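Transcriptional activator ToxR (Vibrio vulnificus, PDB 6UTC) is a membrane-spanning transcriptional activator whose periplasmic sensor domain, the part described here, probably responds to bile salts and interacts with ToxS. Local coordinates at residues V25-P30 and V61-T66; G70-L75 and T89-S94. One frame throughout, in Å; residues are numbered along the deposited sequence. Where two conformers were deposited one is given.

Contact 1. Residues V25-P30 and V61-T66; sequences VEVLTP and VKVIAT
The parallel strands 25-30 and 62-67 form the two beta arms of a beta-alpha-beta unit, with V27 packed beside V63 across them. Helix 40-52 is the crossover between the arms. Backbone bonds run as in a regular parallel ladder. K62 is straddled by E26, which gives its N to V61 O and takes V63 N on its O at 2.8 Å. L28 does the same around I64, through V63 O and A65 N. The A65 N bond to L28 O is nearly straight, 171° at the hydrogen. T29 continues the ladder with its side chain. Its OG1 stands opposite the backbone N (chi1 -167°) and donates to A65 O at 2.8 Å. On the V27 face, CG2 of V27 meets CG1 of V63 at 3.6 Å, and the two valines point the same way. I43 and V47 of helix 40-52 cover this face. On the L28 face, CD1 of L28 touches CD of K62 at 3.7 Å and CD1 of I64 at 3.8 Å. L28 crosses both K62 and I64 at a slant. At the strand end, CD of P30 meets CG2 of T66 at 3.7 Å, the two groups roughly perpendicular. Toward strand 72-78, V61 and K62 share I78 as their one partner, which makes a classic beta bulge. The whole is typical of a beta-alpha-beta crossover, with the helix packed on one face of the sheet.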
loop_
_atom_site.group_PDB
_atom_site.type_symbol
_atom_site.label_atom_id
_atom_site.label_comp_id
_atom_site.label_asym_id
_atom_site.label_seq_id
_atom_site.Cartn_x
_atom_site.Cartn_y
_atom_site.Cartn_z
ATOM N N VAL A 25 7.451 -0.161 6.239
ATOM C CA VAL A 25 6.456 -0.933 5.506
ATOM C C VAL A 25 7.070 -1.304 4.164
ATOM O O VAL A 25 7.496 -0.425 3.402
ATOM C CB VAL A 25 5.153 -0.138 5.315
ATOM C CG1 VAL A 25 4.127 -0.978 4.556
ATOM C CG2 VAL A 25 4.591 0.314 6.662
ATOM N N GLU A 26 7.132 -2.600 3.869
ATOM C CA GLU A 26 7.635 -3.043 2.575
ATOM C C GLU A 26 6.550 -2.827 1.540
ATOM O O GLU A 26 5.484 -3.438 1.631
ATOM C CB GLU A 26 7.957 -4.531 2.619
ATOM C CG GLU A 26 9.065 -4.906 3.552
ATOM C CD GLU A 26 9.303 -6.400 3.541
ATOM O OE1 GLU A 26 9.702 -6.926 2.481
ATOM O OE2 GLU A 26 9.067 -7.048 4.579
ATOM N N VAL A 27 6.819 -1.991 0.544
ATOM C CA VAL A 27 5.916 -1.845 -0.591
ATOM C C VAL A 27 6.378 -2.827 -1.654
ATOM O O VAL A 27 7.456 -2.667 -2.224
ATOM C CB VAL A 27 5.888 -0.410 -1.122
ATOM C CG1 VAL A 27 4.933 -0.316 -2.303
ATOM C CG2 VAL A 27 5.489 0.552 -0.009
ATOM N N LEU A 28 5.556 -3.831 -1.914
ATOM C CA LEU A 28 5.902 -4.964 -2.759
ATOM C C LEU A 28 4.970 -5.032 -3.952
ATOM O O LEU A 28 3.837 -4.547 -3.896
ATOM C CB LEU A 28 5.737 -6.270 -1.986
ATOM C CG LEU A 28 6.566 -6.424 -0.720
ATOM C CD1 LEU A 28 6.066 -7.624 0.075
ATOM C CD2 LEU A 28 8.031 -6.590 -1.079
ATOM N N THR A 29 5.451 -5.644 -5.031
ATOM C CA THR A 29 4.601 -5.949 -6.172
ATOM C C THR A 29 5.049 -7.295 -6.716
ATOM O O THR A 29 6.206 -7.678 -6.517
ATOM C CB THR A 29 4.664 -4.833 -7.235
ATOM O OG1 THR A 29 3.616 -4.999 -8.193
ATOM C CG2 THR A 29 5.982 -4.806 -7.973
ATOM N N PRO A 30 4.167 -8.054 -7.364
ATOM C CA PRO A 30 4.608 -9.326 -7.944
ATOM C C PRO A 30 5.810 -9.121 -8.862
ATOM O O PRO A 30 5.949 -8.088 -9.523
ATOM C CB PRO A 30 3.371 -9.814 -8.712
ATOM C CG PRO A 30 2.225 -9.212 -7.956
ATOM C CD PRO A 30 2.721 -7.838 -7.562
ATOM N N VAL A 61 2.958 -4.811 8.036
ATOM C CA VAL A 61 4.266 -5.324 7.646
ATOM C C VAL A 61 4.580 -4.911 6.217
ATOM O O VAL A 61 5.696 -4.482 5.892
ATOM C CB VAL A 61 4.287 -6.860 7.794
ATOM C CG1 VAL A 61 5.632 -7.425 7.343
ATOM C CG2 VAL A 61 3.954 -7.291 9.224
ATOM N N LYS A 62 3.596 -5.027 5.341
ATOM C CA LYS A 62 3.824 -4.816 3.931
ATOM C C LYS A 62 2.540 -4.332 3.308
ATOM O O LYS A 62 1.451 -4.455 3.881
ATOM C CB LYS A 62 4.320 -6.087 3.240
ATOM C CG LYS A 62 3.448 -7.281 3.430
ATOM C CD LYS A 62 4.274 -8.542 3.188
ATOM C CE LYS A 62 3.521 -9.799 3.568
ATOM N NZ LYS A 62 4.420 -10.982 3.443
ATOM N N VAL A 63 2.696 -3.755 2.130
ATOM C CA VAL A 63 1.581 -3.366 1.286
ATOM C C VAL A 63 1.893 -3.858 -0.117
ATOM O O VAL A 63 2.997 -3.627 -0.636
ATOM C CB VAL A 63 1.263 -1.854 1.349
ATOM C CG1 VAL A 63 2.403 -1.003 0.857
ATOM C CG2 VAL A 63 -0.025 -1.540 0.592
ATOM N N ILE A 64 0.966 -4.608 -0.693
ATOM C CA ILE A 64 1.129 -5.157 -2.032
ATOM C C ILE A 64 0.411 -4.226 -2.989
ATOM O O ILE A 64 -0.804 -4.016 -2.870
ATOM C CB ILE A 64 0.549 -6.573 -2.149
ATOM C CG1 ILE A 64 0.947 -7.439 -0.949
ATOM C CG2 ILE A 64 0.933 -7.196 -3.509
ATOM C CD1 ILE A 64 2.398 -7.624 -0.777
ATOM N N ALA A 65 1.149 -3.686 -3.944
ATOM C CA ALA A 65 0.609 -2.770 -4.937
ATOM C C ALA A 65 0.460 -3.497 -6.268
ATOM O O ALA A 65 1.425 -4.088 -6.761
ATOM C CB ALA A 65 1.554 -1.585 -5.106
ATOM N N THR A 66 -0.743 -3.448 -6.848
ATOM C CA THR A 66 -1.005 -4.051 -8.148
ATOM C C THR A 66 -1.960 -3.175 -8.948
ATOM O O THR A 66 -2.607 -2.261 -8.425
ATOM C CB THR A 66 -1.611 -5.450 -8.030
ATOM O OG1 THR A 66 -2.845 -5.370 -7.320
ATOM C CG2 THR A 66 -0.671 -6.407 -7.321
#

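Contact 2. Residues G70-L75 and T89-S94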
loop_
_atom_site.group_PDB
_atom_site.type_symbol
_atom_site.label_atom_id
_atom_site.label_comp_id
_atom_site.label_asym_id
_atom_site.label_seq_id
_atom_site.Cartn_x
_atom_site.Cartn_y
_atom_site.Cartn_z
ATOM N N GLY A 70 -4.124 1.666 -15.658
ATOM C CA GLY A 70 -5.061 2.741 -15.888
ATOM C C GLY A 70 -5.032 3.728 -14.741
ATOM O O GLY A 70 -3.970 4.037 -14.187
ATOM N N ASN A 71 -6.207 4.199 -14.338
ATOM C CA ASN A 71 -6.283 5.238 -13.323
ATOM C C ASN A 71 -6.546 4.701 -11.921
ATOM O O ASN A 71 -6.803 5.494 -11.015
ATOM C CB ASN A 71 -7.320 6.303 -13.696
ATOM C CG ASN A 71 -8.730 5.755 -13.761
ATOM O OD1 ASN A 71 -8.976 4.581 -13.486
ATOM N ND2 ASN A 71 -9.673 6.615 -14.133
ATOM N N GLN A 72 -6.471 3.385 -11.723
ATOM C CA GLN A 72 -6.787 2.765 -10.441
ATOM C C GLN A 72 -5.656 1.844 -10.004
ATOM O O GLN A 72 -5.161 1.037 -10.801
ATOM C CB GLN A 72 -8.091 1.973 -10.518
ATOM C CG GLN A 72 -8.609 1.539 -9.166
ATOM C CD GLN A 72 -10.089 1.181 -9.180
ATOM O OE1 GLN A 72 -10.602 0.598 -8.224
ATOM N NE2 GLN A 72 -10.779 1.521 -10.267
ATOM N N LEU A 73 -5.263 1.964 -8.741
ATOM C CA LEU A 73 -4.251 1.125 -8.116
ATOM C C LEU A 73 -4.866 0.397 -6.927
ATOM O O LEU A 73 -5.658 0.981 -6.179
ATOM C CB LEU A 73 -3.091 2.000 -7.627
ATOM C CG LEU A 73 -1.890 1.251 -7.031
ATOM C CD1 LEU A 73 -1.037 0.662 -8.156
ATOM C CD2 LEU A 73 -1.041 2.147 -6.151
ATOM N N ILE A 74 -4.516 -0.879 -6.762
ATOM C CA ILE A 74 -4.936 -1.680 -5.620
ATOM C C ILE A 74 -3.785 -1.746 -4.629
ATOM O O ILE A 74 -2.649 -2.065 -5.008
ATOM C CB ILE A 74 -5.341 -3.093 -6.066
ATOM C CG1 ILE A 74 -6.314 -3.036 -7.247
ATOM C CG2 ILE A 74 -5.919 -3.867 -4.897
ATOM C CD1 ILE A 74 -7.562 -2.226 -6.968
ATOM N N LEU A 75 -4.063 -1.439 -3.363
ATOM C CA LEU A 75 -3.086 -1.598 -2.289
ATOM C C LEU A 75 -3.651 -2.555 -1.252
ATOM O O LEU A 75 -4.738 -2.320 -0.714
ATOM C CB LEU A 75 -2.783 -0.255 -1.625
ATOM C CG LEU A 75 -2.067 0.758 -2.508
ATOM C CD1 LEU A 75 -1.982 2.117 -1.824
ATOM C CD2 LEU A 75 -0.681 0.268 -2.880
ATOM N N THR A 89 -7.841 -4.346 1.631
ATOM C CA THR A 89 -7.635 -3.969 0.245
ATOM C C THR A 89 -8.232 -2.587 0.041
ATOM O O THR A 89 -9.419 -2.373 0.326
ATOM C CB THR A 89 -8.341 -4.945 -0.684
ATOM O OG1 THR A 89 -7.905 -6.272 -0.412
ATOM C CG2 THR A 89 -8.001 -4.615 -2.125
ATOM N N LEU A 90 -7.419 -1.661 -0.458
ATOM C CA LEU A 90 -7.851 -0.308 -0.765
ATOM C C LEU A 90 -7.629 -0.044 -2.247
ATOM O O LEU A 90 -6.757 -0.641 -2.875
ATOM C CB LEU A 90 -7.037 0.722 0.034
ATOM C CG LEU A 90 -6.940 0.575 1.556
ATOM C CD1 LEU A 90 -6.109 1.702 2.131
ATOM C CD2 LEU A 90 -8.325 0.541 2.178
ATOM N N ARG A 91 -8.416 0.868 -2.799
ATOM C CA ARG A 91 -8.307 1.263 -4.195
ATOM C C ARG A 91 -8.113 2.768 -4.243
ATOM O O ARG A 91 -8.875 3.520 -3.623
ATOM C CB ARG A 91 -9.562 0.860 -4.965
ATOM C CG ARG A 91 -9.920 -0.613 -4.779
ATOM C CD ARG A 91 -11.272 -0.790 -4.100
ATOM N NE ARG A 91 -11.350 -2.031 -3.324
ATOM C CZ ARG A 91 -11.447 -3.244 -3.859
ATOM N NH1 ARG A 91 -11.466 -3.389 -5.178
ATOM N NH2 ARG A 91 -11.522 -4.314 -3.077
ATOM N N ILE A 92 -7.083 3.214 -4.946
ATOM C CA ILE A 92 -6.843 4.639 -5.087
ATOM C C ILE A 92 -6.831 4.996 -6.563
ATOM O O ILE A 92 -6.483 4.182 -7.420
ATOM C CB ILE A 92 -5.563 5.121 -4.369
ATOM C CG1 ILE A 92 -4.322 4.501 -5.004
ATOM C CG2 ILE A 92 -5.630 4.794 -2.873
ATOM C CD1 ILE A 92 -3.032 5.047 -4.436
ATOM N N PHE A 93 -7.228 6.227 -6.855
ATOM C CA PHE A 93 -7.283 6.719 -8.218
ATOM C C PHE A 93 -6.164 7.720 -8.452
ATOM O O PHE A 93 -5.664 8.350 -7.517
ATOM C CB PHE A 93 -8.644 7.355 -8.510
ATOM C CG PHE A 93 -9.765 6.361 -8.545
ATOM C CD1 PHE A 93 -10.364 5.933 -7.374
ATOM C CD2 PHE A 93 -10.198 5.826 -9.748
ATOM C CE1 PHE A 93 -11.389 5.003 -7.398
ATOM C CE2 PHE A 93 -11.223 4.896 -9.783
ATOM C CZ PHE A 93 -11.821 4.485 -8.605
ATOM N N SER A 94 -5.755 7.844 -9.714
ATOM C CA SER A 94 -4.678 8.772 -10.041
ATOM C C SER A 94 -5.132 10.219 -9.890
ATOM O O SER A 94 -4.437 11.039 -9.277
ATOM C CB SER A 94 -4.162 8.504 -11.454
ATOM O OG SER A 94 -5.220 8.558 -12.390
#
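One face of the F93 ring has CG of Q72 over it, 4.3 Å above the plane and displaced toward the rim. The amide is turned 40° from the ring, so it does not stack flat. Its NE2 still comes within 3.4 Å of CE2 of F93. The extended Q72 chain, CG trans to the backbone N (chi1 -169°), runs alongside the phenyl group. OE1 of the same amide meets CB of R91 at 3.4 Å. The R91 guanidinium is steeply inclined to this amide, 73° between planes. CD1 of I74 lies obliquely to the guanidinium and touches CG of R91 at 3.6 Å. I74 also sends CG2 to CG2 of T89 at 3.5 Å, while T89 OG1 is hydrogen-bonded to OD1 of N76. Beneath these groups the strands are antiparallel. L73 with I92 and L75 with L90 are hydrogen-bonded pairs, each closed by two N-H to O bonds. S94 N to N71 O, 2.9 Å, ends the ladder with a more bent bond. On the other face, CB of L73 packs on CG1 of I92 at 3.8 Å, and CD1 of L75 approaches CD1 of I92. I43 and C46 of helix 40-52 cover L73 and L75, and helix 99-102 meets I92. Strand 62-67 flanks strand 72-78, with T66 touching I74, while strand 88-93 is one of the two outermost strands of the sheet within this chain.

How the contacts relate
Along the chain the two contacts follow one another without overlap, and their centres lie 13 Å apart. Both belong to one mixed sheet. Its strand order, 16-22, 25-30, 62-67, 72-78, 88-93, follows the sequence. Contact 1 is the parallel pair inside it, and contact 2 is the antiparallel hairpin at one side. Strands 62-67 and 72-78 are neighbours and join the two. T66 O probably accepts a hydrogen bond from I74 N, and A65 and V63 pack on L75. Helix 40-52 covers one face of both contacts. It carries C46, whose disulfide to C103 ties this helix to the C-terminal end of the periplasmic domain.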